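PDB 2R5O: putative ATP binding component of ABC-transporter from Escherichia coli, which probably couples ATP hydrolysis to export of O-antigen polysaccharide, the piece described here being its C-terminal, carbohydrate-binding domain of immunoglobulin fold. Local coordinates for residues D28-P34 / K49-Y53; F74-F80 / L141-I145; V87-I91 / F126-L130. All blocks are in the same frame, centred on the assembly; numbering follows the deposited sequence. Where two conformers were deposited one is given.

Contact 1. Residues D28-P34 / K49-Y53; sequences DVYHTRP and KIIDY
Arg33 grips the carboxylate of Asp52 side-on with two nitrogens, one to each oxygen. Arg33 NE lies 2.8 Å from Asp52 OD1 on an essentially straight path (179°) and uses that oxygen's syn lone pair. The second arm, Arg33 NH2 to Asp52 OD2, is equally short at 2.8 Å, and the guanidinium and carboxylate planes are only 14° apart, so this salt bridge is nearly flat. Next to it the Tyr53 ring turns its edge to the face of Tyr30, planes at 59°, with Tyr53 CD2 3.6 Å from Tyr30 CE1. The first torsion of Tyr53 lays its ring beside Arg33, CG of the arginine over one face, and brings Tyr53 OH to Pro34 O (2.7 Å), to which it donates from above the carbonyl plane. Behind these groups, Tyr53 N also donates to Asp52 OD1, tying the carboxylate to its own strand, while Val29 N bonds to Ile51 O at 2.9 Å. Further out, Asp28 forms salt bridges with Arg42 and Arg160, and Tyr30 OH is hydrogen-bonded to Ser163. Ile51 and Asp52 both face Lys77, a classic beta bulge in strand 48-57 of the immunoglobulin-like domain, and segment 28-34 packs on this bulge through the Val29 bond and the Arg33 salt bridge.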
# COMPACT_ATOMS: atom_id res chain seq x y z
N ASP A 28 -0.01 9.55 -32.49
CA ASP A 28 0.53 9.53 -31.13
C ASP A 28 0.10 10.82 -30.42
O ASP A 28 0.76 11.86 -30.54
CB ASP A 28 2.06 9.35 -31.20
CG ASP A 28 2.69 9.14 -29.85
OD1 ASP A 28 2.05 9.39 -28.81
OD2 ASP A 28 3.86 8.73 -29.82
N VAL A 29 -1.05 10.75 -29.75
CA VAL A 29 -1.64 11.90 -29.06
C VAL A 29 -1.46 11.84 -27.53
O VAL A 29 -2.00 12.66 -26.80
CB VAL A 29 -3.13 12.05 -29.42
CG1 VAL A 29 -3.29 12.26 -30.92
CG2 VAL A 29 -3.95 10.88 -28.97
N TYR A 30 -0.66 10.89 -27.07
CA TYR A 30 -0.39 10.69 -25.64
C TYR A 30 -0.03 11.99 -24.94
O TYR A 30 -0.52 12.29 -23.84
CB TYR A 30 0.72 9.66 -25.55
CG TYR A 30 1.03 9.00 -24.23
CD1 TYR A 30 0.69 7.66 -23.99
CD2 TYR A 30 1.75 9.67 -23.24
CE1 TYR A 30 1.04 7.03 -22.83
CE2 TYR A 30 2.10 9.04 -22.06
CZ TYR A 30 1.76 7.70 -21.87
OH TYR A 30 2.14 7.04 -20.72
N HIS A 31 0.84 12.76 -25.59
CA HIS A 31 1.39 13.98 -25.01
C HIS A 31 0.34 15.08 -24.83
O HIS A 31 0.61 16.07 -24.15
CB HIS A 31 2.54 14.50 -25.88
CG HIS A 31 2.11 15.09 -27.17
ND1 HIS A 31 1.90 14.37 -28.33
CD2 HIS A 31 1.81 16.37 -27.47
CE1 HIS A 31 1.50 15.19 -29.29
NE2 HIS A 31 1.44 16.41 -28.80
N THR A 32 -0.85 14.91 -25.43
CA THR A 32 -1.90 15.93 -25.33
C THR A 32 -2.85 15.75 -24.15
O THR A 32 -3.73 16.59 -23.95
CB THR A 32 -2.79 15.97 -26.59
OG1 THR A 32 -3.64 14.81 -26.63
CG2 THR A 32 -1.95 16.07 -27.87
N ARG A 33 -2.72 14.66 -23.41
CA ARG A 33 -3.73 14.29 -22.41
C ARG A 33 -3.47 14.91 -21.03
O ARG A 33 -2.35 15.26 -20.70
CB ARG A 33 -3.80 12.77 -22.26
CG ARG A 33 -4.19 12.03 -23.53
CD ARG A 33 -5.47 12.59 -24.15
NE ARG A 33 -5.87 11.78 -25.28
CZ ARG A 33 -6.83 12.11 -26.12
NH1 ARG A 33 -7.51 13.25 -25.97
NH2 ARG A 33 -7.14 11.31 -27.12
N PRO A 34 -4.51 15.04 -20.22
CA PRO A 34 -4.33 15.57 -18.88
C PRO A 34 -3.36 14.71 -18.07
O PRO A 34 -3.45 13.49 -18.07
CB PRO A 34 -5.75 15.49 -18.29
CG PRO A 34 -6.65 15.61 -19.47
CD PRO A 34 -5.93 14.77 -20.51
N LYS A 49 3.98 1.20 -30.54
CA LYS A 49 3.95 2.54 -29.95
C LYS A 49 2.73 2.67 -29.06
O LYS A 49 1.61 2.40 -29.51
CB LYS A 49 3.89 3.65 -31.01
CG LYS A 49 5.19 3.82 -31.76
CD LYS A 49 5.04 4.82 -32.86
CE LYS A 49 5.14 6.22 -32.37
NZ LYS A 49 5.34 7.14 -33.57
N ILE A 50 2.94 3.16 -27.84
CA ILE A 50 1.83 3.53 -26.97
C ILE A 50 1.43 4.93 -27.42
O ILE A 50 2.18 5.89 -27.23
CB ILE A 50 2.19 3.53 -25.50
CG1 ILE A 50 2.80 2.18 -25.12
CG2 ILE A 50 0.97 3.85 -24.70
CD1 ILE A 50 3.33 2.16 -23.71
N ILE A 51 0.27 5.05 -28.07
CA ILE A 51 -0.12 6.29 -28.76
C ILE A 51 -1.17 7.12 -28.00
O ILE A 51 -1.44 8.25 -28.38
CB ILE A 51 -0.60 5.99 -30.20
CG1 ILE A 51 -1.64 4.86 -30.23
CG2 ILE A 51 0.60 5.65 -31.07
CD1 ILE A 51 -2.32 4.75 -31.60
N ASP A 52 -1.76 6.55 -26.95
CA ASP A 52 -2.75 7.30 -26.18
C ASP A 52 -2.93 6.62 -24.83
O ASP A 52 -2.53 5.46 -24.65
CB ASP A 52 -4.09 7.39 -26.94
CG ASP A 52 -4.94 8.59 -26.55
OD1 ASP A 52 -4.55 9.39 -25.70
OD2 ASP A 52 -6.02 8.73 -27.17
N TYR A 53 -3.52 7.35 -23.89
CA TYR A 53 -3.96 6.77 -22.62
C TYR A 53 -5.22 7.44 -22.15
O TYR A 53 -5.60 8.52 -22.65
CB TYR A 53 -2.87 6.87 -21.55
CG TYR A 53 -2.58 8.26 -21.01
CD1 TYR A 53 -3.19 8.76 -19.85
CD2 TYR A 53 -1.68 9.08 -21.65
CE1 TYR A 53 -2.91 10.01 -19.37
CE2 TYR A 53 -1.36 10.35 -21.15
CZ TYR A 53 -1.99 10.79 -20.01
OH TYR A 53 -1.67 12.07 -19.55

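Contact 2. Residues F74-F80 / L141-I145; sequences FLMKVVF and LSFGI
Met76 touches Phe143 in two ways, the distinctive feature here: with CB over the ring face and with its sulfur obliquely. Met76 CB stands 4.0 Å from the Phe143 centroid and 18° off the normal, a CH-pi contact displaced toward the rim. The sulfur comes in at a slant, with Met76 SD 3.6 Å from Phe143 CD1, which makes this a Met-aromatic contact as well. The two side chains lie alongside one another and point opposite ways, each reaching toward the backbone of the other's strand. Met76 thereby brings its CE to 3.5 Å from Gly144 O; the turn at its last torsion (chi3 -77°) directs the methyl along segment 141-145, toward Ile145. In return, Phe143 CZ comes within 3.6 Å of Leu75 O and also packs on Phe74 CB.

Smaller apolar contacts extend the layer both ways. At one end Phe74 CD1 lies 3.7 Å from Leu141 CD2. At the other, the Phe80 ring reaches Ile145, with Phe80 CE1 3.9 Å from Ile145 CG1, and Val78 touches the CG2 branch of the same isoleucine.

Polar bonding is absent between these segments, and the strand axes are 8.6 Å apart at closest approach, a spacing of stacked sheets and not of neighbouring strands. Their directions differ by 36°. Tyr30, Tyr53 and Ile91 add to the packing round Phe143, while Pro89 touches Met76. Inward-pointing, buried side chains at Phe74, Met76, Val78, Leu141, Phe143 and Ile145 thus join strand 71-80 to strand 137-147 of the facing sheet, as in the hydrophobic core of an immunoglobulin-like beta sandwich.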
# COMPACT_ATOMS: atom_id res chain seq x y z
N PHE A 74 -6.77 2.61 -15.57
CA PHE A 74 -5.63 3.15 -16.28
C PHE A 74 -5.55 2.41 -17.60
O PHE A 74 -5.23 1.21 -17.63
CB PHE A 74 -4.35 2.90 -15.46
CG PHE A 74 -4.35 3.60 -14.12
CD1 PHE A 74 -3.96 4.92 -14.01
CD2 PHE A 74 -4.72 2.93 -12.96
CE1 PHE A 74 -3.93 5.53 -12.78
CE2 PHE A 74 -4.70 3.57 -11.77
CZ PHE A 74 -4.29 4.87 -11.67
N LEU A 75 -5.88 3.09 -18.69
CA LEU A 75 -5.96 2.49 -20.02
C LEU A 75 -4.87 3.03 -20.92
O LEU A 75 -4.56 4.23 -20.89
CB LEU A 75 -7.32 2.78 -20.69
CG LEU A 75 -8.53 2.23 -19.93
CD1 LEU A 75 -9.13 3.27 -18.99
CD2 LEU A 75 -9.57 1.69 -20.89
N MET A 76 -4.29 2.15 -21.73
CA MET A 76 -3.28 2.53 -22.71
C MET A 76 -3.65 1.95 -24.07
O MET A 76 -4.10 0.82 -24.15
CB MET A 76 -1.88 2.07 -22.26
CG MET A 76 -1.80 0.61 -21.77
SD MET A 76 -0.17 -0.00 -21.32
CE MET A 76 0.42 -0.25 -22.94
N LYS A 77 -3.44 2.73 -25.13
CA LYS A 77 -3.71 2.31 -26.49
C LYS A 77 -2.39 2.15 -27.23
O LYS A 77 -1.53 3.03 -27.18
CB LYS A 77 -4.57 3.34 -27.20
CG LYS A 77 -4.94 2.92 -28.62
CD LYS A 77 -6.02 3.79 -29.26
CE LYS A 77 -5.46 5.11 -29.71
NZ LYS A 77 -6.37 5.83 -30.68
N VAL A 78 -2.25 1.02 -27.92
CA VAL A 78 -1.00 0.65 -28.59
C VAL A 78 -1.28 0.29 -30.04
O VAL A 78 -2.24 -0.44 -30.33
CB VAL A 78 -0.34 -0.56 -27.93
CG1 VAL A 78 1.01 -0.87 -28.58
CG2 VAL A 78 -0.18 -0.33 -26.43
N VAL A 79 -0.41 0.76 -30.95
CA VAL A 79 -0.40 0.28 -32.33
C VAL A 79 0.84 -0.59 -32.54
O VAL A 79 1.93 -0.22 -32.14
CB VAL A 79 -0.48 1.44 -33.36
CG1 VAL A 79 0.67 2.46 -33.25
CG2 VAL A 79 -0.53 0.89 -34.79
N PHE A 80 0.64 -1.77 -33.13
CA PHE A 80 1.70 -2.75 -33.35
C PHE A 80 2.15 -2.73 -34.80
O PHE A 80 1.32 -2.74 -35.70
CB PHE A 80 1.21 -4.14 -32.95
CG PHE A 80 0.90 -4.23 -31.48
CD1 PHE A 80 1.91 -4.54 -30.57
CD2 PHE A 80 -0.35 -3.94 -31.00
CE1 PHE A 80 1.65 -4.60 -29.22
CE2 PHE A 80 -0.62 -4.00 -29.65
CZ PHE A 80 0.39 -4.34 -28.76
N LEU A 141 3.38 7.89 -12.88
CA LEU A 141 2.90 6.69 -13.56
C LEU A 141 3.67 6.48 -14.85
O LEU A 141 3.96 7.43 -15.59
CB LEU A 141 1.40 6.85 -13.88
CG LEU A 141 0.72 5.77 -14.72
CD1 LEU A 141 0.67 4.44 -14.01
CD2 LEU A 141 -0.69 6.24 -15.10
N SER A 142 3.98 5.22 -15.12
CA SER A 142 4.56 4.75 -16.39
C SER A 142 3.64 3.72 -17.04
O SER A 142 3.07 2.89 -16.35
CB SER A 142 5.89 4.02 -16.11
OG SER A 142 6.80 4.82 -15.38
N PHE A 143 3.54 3.78 -18.37
CA PHE A 143 2.92 2.75 -19.17
C PHE A 143 3.99 2.17 -20.09
O PHE A 143 4.76 2.95 -20.69
CB PHE A 143 1.81 3.29 -20.05
CG PHE A 143 0.49 3.57 -19.38
CD1 PHE A 143 -0.26 2.56 -18.85
CD2 PHE A 143 -0.03 4.85 -19.36
CE1 PHE A 143 -1.51 2.80 -18.36
CE2 PHE A 143 -1.28 5.11 -18.83
CZ PHE A 143 -2.02 4.07 -18.32
N GLY A 144 4.04 0.86 -20.25
CA GLY A 144 4.98 0.21 -21.14
C GLY A 144 4.35 -0.92 -21.91
O GLY A 144 3.36 -1.49 -21.47
N ILE A 145 4.93 -1.24 -23.07
CA ILE A 145 4.55 -2.43 -23.86
C ILE A 145 5.84 -3.16 -24.25
O ILE A 145 6.79 -2.54 -24.74
CB ILE A 145 3.65 -2.05 -25.09
CG1 ILE A 145 3.15 -3.29 -25.84
CG2 ILE A 145 4.32 -1.11 -26.02
CD1 ILE A 145 2.09 -4.06 -25.10

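Contact 3. Residues V87-I91 / F126-L130; sequences VVPGI and FKFSL
Pro89 and Ile91 each lay a carbon over a phenylalanine face, Pro89 on Phe126 and Ile91 on Phe128, joining the two sheets of the immunoglobulin-like sandwich. The strand axes approach to 8.3 Å, too far for neighbours in one sheet, and cross at -39°. The strands belong to different sheets, share no hydrogen bond, and meet chiefly through side chains.

At the first pair, the Pro89 ring stands roughly perpendicular to the run of the Phe126 side chain. Pro89 CG lies 4.0 Å from the Phe126 centroid and 22° off the normal, a CH-pi contact offset toward the ring's rim. Ile91 and Phe128 are oriented differently: they run antiparallel alongside one another, with Ile91 CG2 4.2 Å from the Phe128 centroid at 28° off the normal. The first torsion of Ile91 puts CG1 as well as CG2 against the ring, and from there the extended chain carries CD1 past it to Leu130. Those two side chains meet tip to tip, Ile91 CD1 being 3.7 Å from Leu130 CD2. At the other end of the contact Val87 CG2 brushes the Phe126 ring.

The packing continues into the assembly. Phe184 of the second subunit makes an edge-to-face pair with Phe128 and also packs on Pro89 and Phe126, while residues 127-129 pair antiparallel with a strand of that chain, which extends the sheet; this agrees with the domain swapping reported for the protein. The backbone of segment 87-91 touches Phe128 too: Phe128 CZ packs on Gly90 CA, and Pro89 O lies in the ring plane at the edge, 3.5 Å from Phe128 CZ.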
# COMPACT_ATOMS: atom_id res chain seq x y z
N VAL A 87 2.35 -10.23 -26.24
CA VAL A 87 2.63 -8.84 -25.88
C VAL A 87 2.21 -8.64 -24.43
O VAL A 87 1.22 -9.23 -23.96
CB VAL A 87 1.97 -7.82 -26.83
CG1 VAL A 87 2.41 -8.11 -28.27
CG2 VAL A 87 0.43 -7.84 -26.76
N VAL A 88 2.95 -7.80 -23.73
CA VAL A 88 2.85 -7.68 -22.30
C VAL A 88 2.88 -6.20 -21.94
O VAL A 88 3.94 -5.58 -21.84
CB VAL A 88 4.02 -8.40 -21.62
CG1 VAL A 88 3.94 -8.26 -20.12
CG2 VAL A 88 4.00 -9.90 -22.01
N PRO A 89 1.70 -5.59 -21.78
CA PRO A 89 1.62 -4.23 -21.26
C PRO A 89 1.92 -4.20 -19.78
O PRO A 89 1.67 -5.18 -19.08
CB PRO A 89 0.17 -3.83 -21.52
CG PRO A 89 -0.55 -5.12 -21.58
CD PRO A 89 0.38 -6.14 -22.14
N GLY A 90 2.38 -3.06 -19.28
CA GLY A 90 2.66 -2.93 -17.87
C GLY A 90 2.56 -1.52 -17.38
O GLY A 90 2.55 -0.56 -18.16
N ILE A 91 2.56 -1.39 -16.06
CA ILE A 91 2.52 -0.11 -15.38
C ILE A 91 3.53 -0.08 -14.23
O ILE A 91 3.84 -1.13 -13.62
CB ILE A 91 1.12 0.18 -14.81
CG1 ILE A 91 0.60 -0.95 -13.91
CG2 ILE A 91 0.16 0.53 -15.93
CD1 ILE A 91 -0.63 -0.48 -13.14
N PHE A 126 -5.49 -1.67 -23.52
CA PHE A 126 -5.26 -2.48 -22.33
C PHE A 126 -5.61 -1.69 -21.10
O PHE A 126 -5.29 -0.50 -21.02
CB PHE A 126 -3.79 -2.90 -22.28
CG PHE A 126 -3.33 -3.60 -23.53
CD1 PHE A 126 -3.86 -4.83 -23.91
CD2 PHE A 126 -2.43 -3.00 -24.37
CE1 PHE A 126 -3.42 -5.46 -25.08
CE2 PHE A 126 -1.97 -3.62 -25.53
CZ PHE A 126 -2.47 -4.85 -25.87
N LYS A 127 -6.25 -2.34 -20.13
CA LYS A 127 -6.74 -1.65 -18.95
C LYS A 127 -6.23 -2.31 -17.68
O LYS A 127 -6.44 -3.51 -17.47
CB LYS A 127 -8.28 -1.65 -18.96
CG LYS A 127 -8.89 -1.01 -17.72
CD LYS A 127 -10.38 -0.84 -17.82
CE LYS A 127 -11.15 -2.09 -17.57
NZ LYS A 127 -12.60 -1.71 -17.39
N PHE A 128 -5.63 -1.50 -16.80
CA PHE A 128 -5.27 -1.93 -15.44
C PHE A 128 -6.21 -1.18 -14.49
O PHE A 128 -6.27 0.05 -14.54
CB PHE A 128 -3.81 -1.54 -15.12
CG PHE A 128 -2.80 -2.32 -15.91
CD1 PHE A 128 -2.27 -3.47 -15.39
CD2 PHE A 128 -2.39 -1.89 -17.15
CE1 PHE A 128 -1.35 -4.20 -16.09
CE2 PHE A 128 -1.46 -2.63 -17.87
CZ PHE A 128 -0.96 -3.77 -17.34
N SER A 129 -6.92 -1.90 -13.65
CA SER A 129 -7.86 -1.29 -12.72
C SER A 129 -7.40 -1.63 -11.30
O SER A 129 -7.23 -2.80 -10.98
CB SER A 129 -9.28 -1.80 -12.95
OG SER A 129 -9.74 -1.51 -14.25
N LEU A 130 -7.24 -0.63 -10.46
CA LEU A 130 -6.72 -0.86 -9.13
C LEU A 130 -7.20 0.23 -8.19
O LEU A 130 -7.48 1.35 -8.61
CB LEU A 130 -5.19 -0.94 -9.16
CG LEU A 130 -4.48 0.31 -9.69
CD1 LEU A 130 -4.09 1.26 -8.59
CD2 LEU A 130 -3.27 -0.05 -10.56

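From the N terminus, contact 1 closes a short loop first, bringing segment 28-34 back onto strand 48-57 before the other contacts open. Contact 2 then spans from strand 71-80 to strand 137-147, and contact 3, joining strands 84-95 and 123-131, is nested inside that span. Each of contacts 2 and 3 takes one strand from either sheet: strands 48-57, 71-80 and 123-131 are successive neighbours in one layer, while 84-95 and 137-147 pair in the other. They therefore bridge the layers side by side, their centres about 7 Å apart, with probable backbone bonds Phe74 N to Phe128 O and Gly90 N to Gly144 O. Contact 1 adjoins contact 2 through Ile51, Asp52 and Lys77.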